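PDB 5B04: translation initiation factor eIF2B subunit gamma from Schizosaccharomyces pombe, which serves as a component of the eIF2B complex, which catalyses the exchange of GDP for GTP on the gamma subunit of eIF2. Local coordinates for residues 168-174 and 313-319; 41-45 and 145-149; 91-97 and 118-124. The protein carries 3 engineered substitutions. All blocks are in the same frame, centred on the assembly; numbering follows the deposited sequence.

Contact 1. Residues 168-174 and 313-319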
loop_
_atom_site.group_PDB
_atom_site.type_symbol
_atom_site.label_atom_id
_atom_site.label_comp_id
_atom_site.label_asym_id
_atom_site.label_seq_id
_atom_site.Cartn_x
_atom_site.Cartn_y
_atom_site.Cartn_z
ATOM N N PRO E 168 -32.154 7.226 -39.941
ATOM C CA PRO E 168 -32.757 8.361 -40.642
ATOM C C PRO E 168 -33.953 7.938 -41.479
ATOM O O PRO E 168 -34.162 6.743 -41.694
ATOM C CB PRO E 168 -31.618 8.850 -41.530
ATOM C CG PRO E 168 -30.909 7.587 -41.904
ATOM C CD PRO E 168 -31.055 6.636 -40.729
ATOM N N SER E 169 -34.729 8.908 -41.949
ATOM C CA SER E 169 -35.835 8.618 -42.848
ATOM C C SER E 169 -35.293 8.152 -44.191
ATOM O O SER E 169 -35.923 7.357 -44.888
ATOM C CB SER E 169 -36.726 9.846 -43.023
ATOM O OG SER E 169 -37.197 10.304 -41.768
ATOM N N ALA E 170 -34.109 8.647 -44.540
ATOM C CA ALA E 170 -33.454 8.277 -45.787
ATOM C C ALA E 170 -31.956 8.554 -45.733
ATOM O O ALA E 170 -31.513 9.521 -45.113
ATOM C CB ALA E 170 -34.080 9.018 -46.952
ATOM N N LEU E 171 -31.181 7.698 -46.389
ATOM C CA LEU E 171 -29.743 7.897 -46.508
ATOM C C LEU E 171 -29.324 7.843 -47.971
ATOM O O LEU E 171 -29.563 6.850 -48.659
ATOM C CB LEU E 171 -28.981 6.847 -45.700
ATOM C CG LEU E 171 -27.463 6.829 -45.896
ATOM C CD1 LEU E 171 -26.813 8.041 -45.250
ATOM C CD2 LEU E 171 -26.872 5.545 -45.349
ATOM N N ALA E 172 -28.700 8.916 -48.444
ATOM C CA ALA E 172 -28.265 8.994 -49.833
ATOM C C ALA E 172 -26.748 9.057 -49.934
ATOM O O ALA E 172 -26.096 9.801 -49.203
ATOM C CB ALA E 172 -28.889 10.195 -50.513
ATOM N N VAL E 173 -26.191 8.272 -50.850
ATOM C CA VAL E 173 -24.750 8.239 -51.048
ATOM C C VAL E 173 -24.318 9.232 -52.120
ATOM O O VAL E 173 -24.920 9.308 -53.191
ATOM C CB VAL E 173 -24.270 6.827 -51.439
ATOM C CG1 VAL E 173 -22.758 6.802 -51.607
ATOM C CG2 VAL E 173 -24.709 5.813 -50.396
ATOM N N TYR E 174 -23.277 10.000 -51.817
ATOM C CA TYR E 174 -22.688 10.915 -52.787
ATOM C C TYR E 174 -21.210 10.588 -52.966
ATOM O O TYR E 174 -20.652 9.789 -52.214
ATOM C CB TYR E 174 -22.878 12.366 -52.346
ATOM C CG TYR E 174 -24.323 12.811 -52.363
ATOM C CD1 TYR E 174 -25.142 12.619 -51.258
ATOM C CD2 TYR E 174 -24.869 13.417 -53.486
ATOM C CE1 TYR E 174 -26.465 13.022 -51.271
ATOM C CE2 TYR E 174 -26.188 13.822 -53.508
ATOM C CZ TYR E 174 -26.982 13.624 -52.399
ATOM O OH TYR E 174 -28.297 14.028 -52.418
ATOM N N ILE E 313 -38.319 14.031 -38.719
ATOM C CA ILE E 313 -37.753 13.488 -39.953
ATOM C C ILE E 313 -36.283 13.895 -40.105
ATOM O O ILE E 313 -35.858 14.908 -39.554
ATOM C CB ILE E 313 -38.577 13.960 -41.181
ATOM C CG1 ILE E 313 -38.192 13.190 -42.446
ATOM C CG2 ILE E 313 -38.435 15.461 -41.384
ATOM C CD1 ILE E 313 -39.178 13.352 -43.580
ATOM N N ALA E 314 -35.505 13.090 -40.824
ATOM C CA ALA E 314 -34.082 13.367 -41.002
ATOM C C ALA E 314 -33.495 12.618 -42.192
ATOM O O ALA E 314 -33.889 11.488 -42.484
ATOM C CB ALA E 314 -33.313 13.014 -39.736
ATOM N N LYS E 315 -32.544 13.252 -42.871
ATOM C CA LYS E 315 -31.860 12.618 -43.991
ATOM C C LYS E 315 -30.373 12.903 -43.995
ATOM O O LYS E 315 -29.940 14.041 -43.816
ATOM C CB LYS E 315 -32.472 13.064 -45.305
ATOM C CG LYS E 315 -33.695 12.279 -45.644
ATOM C CD LYS E 315 -34.542 13.042 -46.591
ATOM C CE LYS E 315 -33.808 13.293 -47.875
ATOM N NZ LYS E 315 -34.723 12.931 -48.966
ATOM N N ASP E 316 -29.594 11.850 -44.206
ATOM C CA ASP E 316 -28.147 11.946 -44.137
ATOM C C ASP E 316 -27.498 11.640 -45.476
ATOM O O ASP E 316 -27.997 10.828 -46.255
ATOM C CB ASP E 316 -27.603 10.996 -43.069
ATOM C CG ASP E 316 -27.973 11.425 -41.663
ATOM O OD1 ASP E 316 -29.029 12.071 -41.491
ATOM O OD2 ASP E 316 -27.209 11.113 -40.728
ATOM N N GLY E 317 -26.380 12.306 -45.736
ATOM C CA GLY E 317 -25.577 12.017 -46.903
ATOM C C GLY E 317 -24.298 11.331 -46.474
ATOM O O GLY E 317 -23.817 11.538 -45.360
ATOM N N ILE E 318 -23.753 10.497 -47.350
ATOM C CA ILE E 318 -22.471 9.863 -47.091
ATOM C C ILE E 318 -21.599 9.952 -48.338
ATOM O O ILE E 318 -22.025 9.606 -49.439
ATOM C CB ILE E 318 -22.636 8.393 -46.647
ATOM C CG1 ILE E 318 -21.277 7.693 -46.576
ATOM C CG2 ILE E 318 -23.580 7.649 -47.572
ATOM C CD1 ILE E 318 -21.363 6.237 -46.170
ATOM N N ILE E 319 -20.357 10.360 -48.165
ATOM C CA ILE E 319 -19.469 10.573 -49.274
ATOM C C ILE E 319 -18.312 9.623 -49.192
ATOM O O ILE E 319 -17.698 9.499 -48.171
ATOM C CB ILE E 319 -18.935 11.992 -49.227
ATOM C CG1 ILE E 319 -20.071 12.965 -49.446
ATOM C CG2 ILE E 319 -17.904 12.213 -50.308
ATOM C CD1 ILE E 319 -20.417 13.779 -48.235
#

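Contact 2. Residues 41-45 and 145-149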
loop_
_atom_site.group_PDB
_atom_site.type_symbol
_atom_site.label_atom_id
_atom_site.label_comp_id
_atom_site.label_asym_id
_atom_site.label_seq_id
_atom_site.Cartn_x
_atom_site.Cartn_y
_atom_site.Cartn_z
ATOM N N ALA E 41 -34.332 -4.910 -51.527
ATOM C CA ALA E 41 -33.748 -3.995 -52.501
ATOM C C ALA E 41 -34.589 -3.825 -53.761
ATOM O O ALA E 41 -35.229 -4.764 -54.234
ATOM C CB ALA E 41 -32.353 -4.465 -52.872
ATOM N N VAL E 42 -34.575 -2.609 -54.299
ATOM C CA VAL E 42 -35.256 -2.306 -55.551
ATOM C C VAL E 42 -34.293 -1.682 -56.555
ATOM O O VAL E 42 -33.799 -0.573 -56.349
ATOM C CB VAL E 42 -36.441 -1.347 -55.341
ATOM C CG1 VAL E 42 -37.009 -0.919 -56.683
ATOM C CG2 VAL E 42 -37.512 -2.000 -54.482
ATOM N N VAL E 43 -34.026 -2.402 -57.638
ATOM C CA VAL E 43 -33.177 -1.887 -58.704
ATOM C C VAL E 43 -34.028 -1.416 -59.875
ATOM O O VAL E 43 -34.806 -2.189 -60.435
ATOM C CB VAL E 43 -32.174 -2.947 -59.196
ATOM C CG1 VAL E 43 -31.418 -2.437 -60.414
ATOM C CG2 VAL E 43 -31.213 -3.326 -58.082
ATOM N N PHE E 44 -33.886 -0.147 -60.240
ATOM C CA PHE E 44 -34.633 0.397 -61.367
ATOM C C PHE E 44 -33.795 0.374 -62.640
ATOM O O PHE E 44 -32.712 0.955 -62.698
ATOM C CB PHE E 44 -35.107 1.822 -61.070
ATOM C CG PHE E 44 -35.879 2.448 -62.197
ATOM C CD1 PHE E 44 -36.854 1.729 -62.868
ATOM C CD2 PHE E 44 -35.635 3.757 -62.582
ATOM C CE1 PHE E 44 -37.565 2.299 -63.910
ATOM C CE2 PHE E 44 -36.347 4.334 -63.619
ATOM C CZ PHE E 44 -37.315 3.604 -64.281
ATOM N N ALA E 45 -34.310 -0.310 -63.656
ATOM C CA ALA E 45 -33.633 -0.414 -64.941
ATOM C C ALA E 45 -34.474 0.221 -66.040
ATOM O O ALA E 45 -35.179 -0.471 -66.774
ATOM C CB ALA E 45 -33.339 -1.868 -65.268
ATOM N N CYS E 145 -32.571 1.247 -52.567
ATOM C CA CYS E 145 -32.945 1.532 -53.946
ATOM C C CYS E 145 -31.726 1.863 -54.800
ATOM O O CYS E 145 -31.054 2.870 -54.579
ATOM C CB CYS E 145 -33.954 2.680 -54.000
ATOM S SG CYS E 145 -34.715 2.925 -55.622
ATOM N N LEU E 146 -31.448 1.007 -55.777
ATOM C CA LEU E 146 -30.326 1.214 -56.685
ATOM C C LEU E 146 -30.793 1.441 -58.116
ATOM O O LEU E 146 -31.941 1.158 -58.462
ATOM C CB LEU E 146 -29.373 0.019 -56.649
ATOM C CG LEU E 146 -28.498 -0.168 -55.412
ATOM C CD1 LEU E 146 -27.592 -1.372 -55.599
ATOM C CD2 LEU E 146 -27.682 1.084 -55.146
ATOM N N SER E 147 -29.892 1.956 -58.944
ATOM C CA SER E 147 -30.125 2.034 -60.377
ATOM C C SER E 147 -29.334 0.927 -61.058
ATOM O O SER E 147 -28.373 0.410 -60.490
ATOM C CB SER E 147 -29.723 3.402 -60.928
ATOM O OG SER E 147 -29.842 3.436 -62.340
ATOM N N CYS E 148 -29.734 0.561 -62.271
ATOM C CA CYS E 148 -29.053 -0.502 -62.998
ATOM C C CYS E 148 -27.644 -0.080 -63.400
ATOM O O CYS E 148 -26.808 -0.919 -63.733
ATOM C CB CYS E 148 -29.855 -0.908 -64.236
ATOM S SG CYS E 148 -30.088 0.409 -65.450
ATOM N N ASP E 149 -27.383 1.224 -63.357
ATOM C CA ASP E 149 -26.079 1.757 -63.735
ATOM C C ASP E 149 -25.163 1.984 -62.535
ATOM O O ASP E 149 -23.989 2.293 -62.700
ATOM C CB ASP E 149 -26.246 3.064 -64.519
ATOM C CG ASP E 149 -27.166 4.055 -63.828
ATOM O OD1 ASP E 149 -27.078 4.200 -62.591
ATOM O OD2 ASP E 149 -27.980 4.692 -64.528
#

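Contact 3. Residues 91-97 and 118-124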
loop_
_atom_site.group_PDB
_atom_site.type_symbol
_atom_site.label_atom_id
_atom_site.label_comp_id
_atom_site.label_asym_id
_atom_site.label_seq_id
_atom_site.Cartn_x
_atom_site.Cartn_y
_atom_site.Cartn_z
ATOM N N ILE E 91 -37.274 -3.486 -61.302
ATOM C CA ILE E 91 -38.214 -2.718 -62.105
ATOM C C ILE E 91 -37.586 -2.373 -63.451
ATOM O O ILE E 91 -36.416 -1.994 -63.515
ATOM C CB ILE E 91 -38.645 -1.422 -61.396
ATOM C CG1 ILE E 91 -39.456 -1.734 -60.139
ATOM C CG2 ILE E 91 -39.447 -0.553 -62.338
ATOM C CD1 ILE E 91 -39.686 -0.528 -59.254
ATOM N N CYS E 92 -38.360 -2.510 -64.523
ATOM C CA CYS E 92 -37.873 -2.169 -65.854
ATOM C C CYS E 92 -39.026 -1.860 -66.802
ATOM O O CYS E 92 -40.177 -1.747 -66.382
ATOM C CB CYS E 92 -37.028 -3.313 -66.421
ATOM S SG CYS E 92 -37.961 -4.809 -66.825
ATOM N N MET E 93 -38.702 -1.719 -68.082
ATOM C CA MET E 93 -39.707 -1.473 -69.107
ATOM C C MET E 93 -40.067 -2.782 -69.797
ATOM O O MET E 93 -39.235 -3.685 -69.890
ATOM C CB MET E 93 -39.196 -0.450 -70.123
ATOM C CG MET E 93 -38.639 0.813 -69.487
ATOM S SD MET E 93 -39.843 1.630 -68.425
ATOM C CE MET E 93 -38.819 2.859 -67.619
ATOM N N GLU E 94 -41.306 -2.888 -70.270
ATOM C CA GLU E 94 -41.767 -4.108 -70.927
ATOM C C GLU E 94 -40.921 -4.408 -72.155
ATOM O O GLU E 94 -40.650 -5.566 -72.470
ATOM C CB GLU E 94 -43.229 -3.993 -71.343
ATOM C CG GLU E 94 -44.022 -2.936 -70.620
ATOM C CD GLU E 94 -45.501 -3.225 -70.677
ATOM O OE1 GLU E 94 -45.869 -4.404 -70.865
ATOM O OE2 GLU E 94 -46.295 -2.268 -70.603
ATOM N N GLU E 95 -40.529 -3.349 -72.855
ATOM C CA GLU E 95 -39.588 -3.471 -73.954
ATOM C C GLU E 95 -38.296 -4.054 -73.404
ATOM O O GLU E 95 -37.682 -3.476 -72.505
ATOM C CB GLU E 95 -39.340 -2.116 -74.622
ATOM C CG GLU E 95 -40.591 -1.447 -75.191
ATOM C CD GLU E 95 -41.451 -0.778 -74.130
ATOM O OE1 GLU E 95 -42.446 -0.119 -74.501
ATOM O OE2 GLU E 95 -41.136 -0.907 -72.928
ATOM N N ALA E 96 -37.912 -5.213 -73.933
ATOM C CA ALA E 96 -36.755 -5.965 -73.452
ATOM C C ALA E 96 -36.897 -6.355 -71.980
ATOM O O ALA E 96 -35.912 -6.393 -71.242
ATOM C CB ALA E 96 -35.470 -5.172 -73.673
ATOM N N GLU E 97 -38.127 -6.636 -71.556
ATOM C CA GLU E 97 -38.356 -7.231 -70.244
ATOM C C GLU E 97 -37.911 -8.684 -70.285
ATOM O O GLU E 97 -37.305 -9.193 -69.343
ATOM C CB GLU E 97 -39.828 -7.139 -69.835
ATOM C CG GLU E 97 -40.174 -7.962 -68.599
ATOM C CD GLU E 97 -41.669 -8.066 -68.356
ATOM O OE1 GLU E 97 -42.447 -7.559 -69.191
ATOM O OE2 GLU E 97 -42.063 -8.661 -67.331
ATOM N N ALA E 118 -42.074 -5.534 -64.556
ATOM C CA ALA E 118 -42.177 -4.468 -65.546
ATOM C C ALA E 118 -43.623 -4.010 -65.683
ATOM O O ALA E 118 -44.319 -4.423 -66.610
ATOM C CB ALA E 118 -41.633 -4.929 -66.888
ATOM N N PRO E 119 -44.075 -3.153 -64.755
ATOM C CA PRO E 119 -45.463 -2.680 -64.729
ATOM C C PRO E 119 -45.838 -1.960 -66.019
ATOM O O PRO E 119 -45.050 -1.161 -66.527
ATOM C CB PRO E 119 -45.491 -1.725 -63.532
ATOM C CG PRO E 119 -44.073 -1.322 -63.327
ATOM C CD PRO E 119 -43.258 -2.514 -63.710
ATOM N N THR E 120 -47.028 -2.246 -66.537
ATOM C CA THR E 120 -47.456 -1.711 -67.825
ATOM C C THR E 120 -47.582 -0.193 -67.803
ATOM O O THR E 120 -47.582 0.458 -68.847
ATOM C CB THR E 120 -48.798 -2.319 -68.273
ATOM O OG1 THR E 120 -49.230 -1.683 -69.483
ATOM C CG2 THR E 120 -49.857 -2.128 -67.199
ATOM N N ILE E 121 -47.674 0.362 -66.600
ATOM C CA ILE E 121 -47.777 1.799 -66.405
ATOM C C ILE E 121 -46.509 2.521 -66.884
ATOM O O ILE E 121 -46.535 3.719 -67.161
ATOM C CB ILE E 121 -48.045 2.131 -64.915
ATOM C CG1 ILE E 121 -49.156 1.235 -64.360
ATOM C CG2 ILE E 121 -48.417 3.596 -64.736
ATOM C CD1 ILE E 121 -48.662 0.061 -63.534
ATOM N N LEU E 122 -45.410 1.782 -67.006
ATOM C CA LEU E 122 -44.119 2.380 -67.348
ATOM C C LEU E 122 -43.882 2.524 -68.855
ATOM O O LEU E 122 -43.758 1.534 -69.575
ATOM C CB LEU E 122 -42.987 1.592 -66.689
ATOM C CG LEU E 122 -42.984 1.595 -65.159
ATOM C CD1 LEU E 122 -41.635 1.148 -64.628
ATOM C CD2 LEU E 122 -43.355 2.966 -64.608
ATOM N N ASP E 123 -43.796 3.776 -69.300
ATOM C CA ASP E 123 -43.624 4.155 -70.700
ATOM C C ASP E 123 -42.552 5.231 -70.946
ATOM O O ASP E 123 -42.644 5.992 -71.909
ATOM C CB ASP E 123 -44.962 4.640 -71.267
ATOM C CG ASP E 123 -45.967 3.524 -71.447
ATOM O OD1 ASP E 123 -45.569 2.341 -71.411
ATOM O OD2 ASP E 123 -47.163 3.831 -71.630
ATOM N N ASP E 124 -41.569 5.306 -70.048
ATOM C CA ASP E 124 -40.387 6.172 -70.200
ATOM C C ASP E 124 -40.684 7.667 -70.046
ATOM O O ASP E 124 -39.756 8.476 -70.022
ATOM C CB ASP E 124 -39.693 5.953 -71.548
ATOM C CG ASP E 124 -39.183 4.542 -71.714
ATOM O OD1 ASP E 124 -38.987 3.860 -70.687
ATOM O OD2 ASP E 124 -38.972 4.115 -72.869
#

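Contact 1. Residues 168-174 and 313-319
V173 and I318 stand side by side on one face of a parallel strand pair and meet through methyls, CG2 to CG2 at 3.6 Å. With CG1 of V173 anti to its backbone N (chi1 -179°), CG2 is the branch that meets the I318 methyl, while CG1 lies by I318 O. L171 adds its CD1, which lies 4.0 Å from I318 CG2 and 3.8 Å from D316 CB. This is the close-packed side: helix 156-166 covers it, V159 touching both L171 and V173, while K162 of that helix forms a salt bridge with D316 OD2. The backbones run in register, in the ladder of a parallel sheet: D316 N to A170 O, A172 N to D316 O (3.0 Å), I318 N to A172 O and Y174 N to I318 O (2.7 Å). Strand 315-319 thereby joins the mixed sheet of the nucleotidyl transferase-like domain. The face of A170, A172 and Y174 is more open only at K315 and I319, which are partly exposed; G317 adds no side chain there. The K315 chain passes A170, CG to CB at 3.5 Å, before NZ bonds to L266 O; the Y174 ring turns only an edge to G317 CA, and Y174 CB reaches I319 CG1 at 4.1 Å.

Contact 2. Residues 41-45 and 145-149
V43 holds CG1 anti to its backbone N (chi1 173°), and this rotation divides its two methyls between different partners across the strand pair: CG2 meets L146 CB at 4.1 Å, while CG1 lies 3.9 Å from C148 N. In C148 the sulfur sits between the backbone N and the carbonyl carbon (chi1 62°), turned to A45, with SG 3.7 Å from A45 CA and CB 3.8 Å from A45 CB. Three backbone bonds set the parallel register. L146 N donates to V42 O and F44 N to L146 O, the latter fairly straight at 164°; C148 N reaches F44 O at 3.0 Å from above the carbonyl plane, where strand 142-147 has already ended. V42 O also receives a CA-H contact from C145 CA at 3.3 Å. The pair belongs to the parallel part of a Rossmann-like sheet, at the border where 142-147 meets antiparallel strand 230-245, as expected of a GT-A type nucleotidyl transferase domain, with a helix layer against each face. V43 and L146 pack against L80 of helix 74-82, whereas V42 and C145 share L132 of helix 128-134. The F44 ring turns from 145-149 to S128 and A131 of that same helix. At the strand end, S147 OG donates a weak bond to D149 OD1 at 2.9 Å.

Contact 3. Residues 91-97 and 118-124
A118 directs its CB into the bend of 91-97, where C92 SG lies 3.7 Å away and E97 CD 3.5 Å. E97 reaches it by keeping CG anti to the backbone N (chi1 169°) and the rest of the chain extended, laying its methylenes and carboxylate alongside the methyl. Deeper in, L122 meets two side chains at about right angles: its CB touches M93 SD at 3.6 Å and its CD1 touches I91 CG2, also at 3.6 Å. The M93 chain, bent at chi2, passes obliquely by the D124 carboxylate. Nearer the solvent, E94 OE2 accepts a weak bond from T120 OG1 at 3.2 Å. These loops continue from the C-terminal ends of strands 87-92 and 113-117, which helix 97-105 links as a beta-alpha-beta crossover. Replacing E97 with a glycine would probably leave the A118 methyl without its cover on that side and open a gap there. Two turns shape the loops behind these contacts: a type II turn from E94 to E97, closed by E97 N to E94 O at 2.9 Å, and a type I turn from P119 to L122, closed by L122 N to P119 O at 3.0 Å. Further out, A131 of helix 128-134 backs both I91 and L122.

From the N terminus, strand 39-45 opens the loop of contact 2. Within it, 91-97 returns to 118-124 and closes contact 3, so contact 3 is nested; 145-149 then closes contact 2. Contact 1 follows in series, opening at 168-174 and closing at 313-319, across two unmodelled regions. Contacts 2 and 3 touch, because strands 39-45 and 87-92 are sheet neighbours: A45 N lies 2.7 Å from I91 O, a probable hydrogen bond. Contact 1 stays apart, its centre about 17 Å from that of contact 2, yet strand 230-245, antiparallel to both 142-147 and 170-176, bridges them. All three thus reach one mixed sheet.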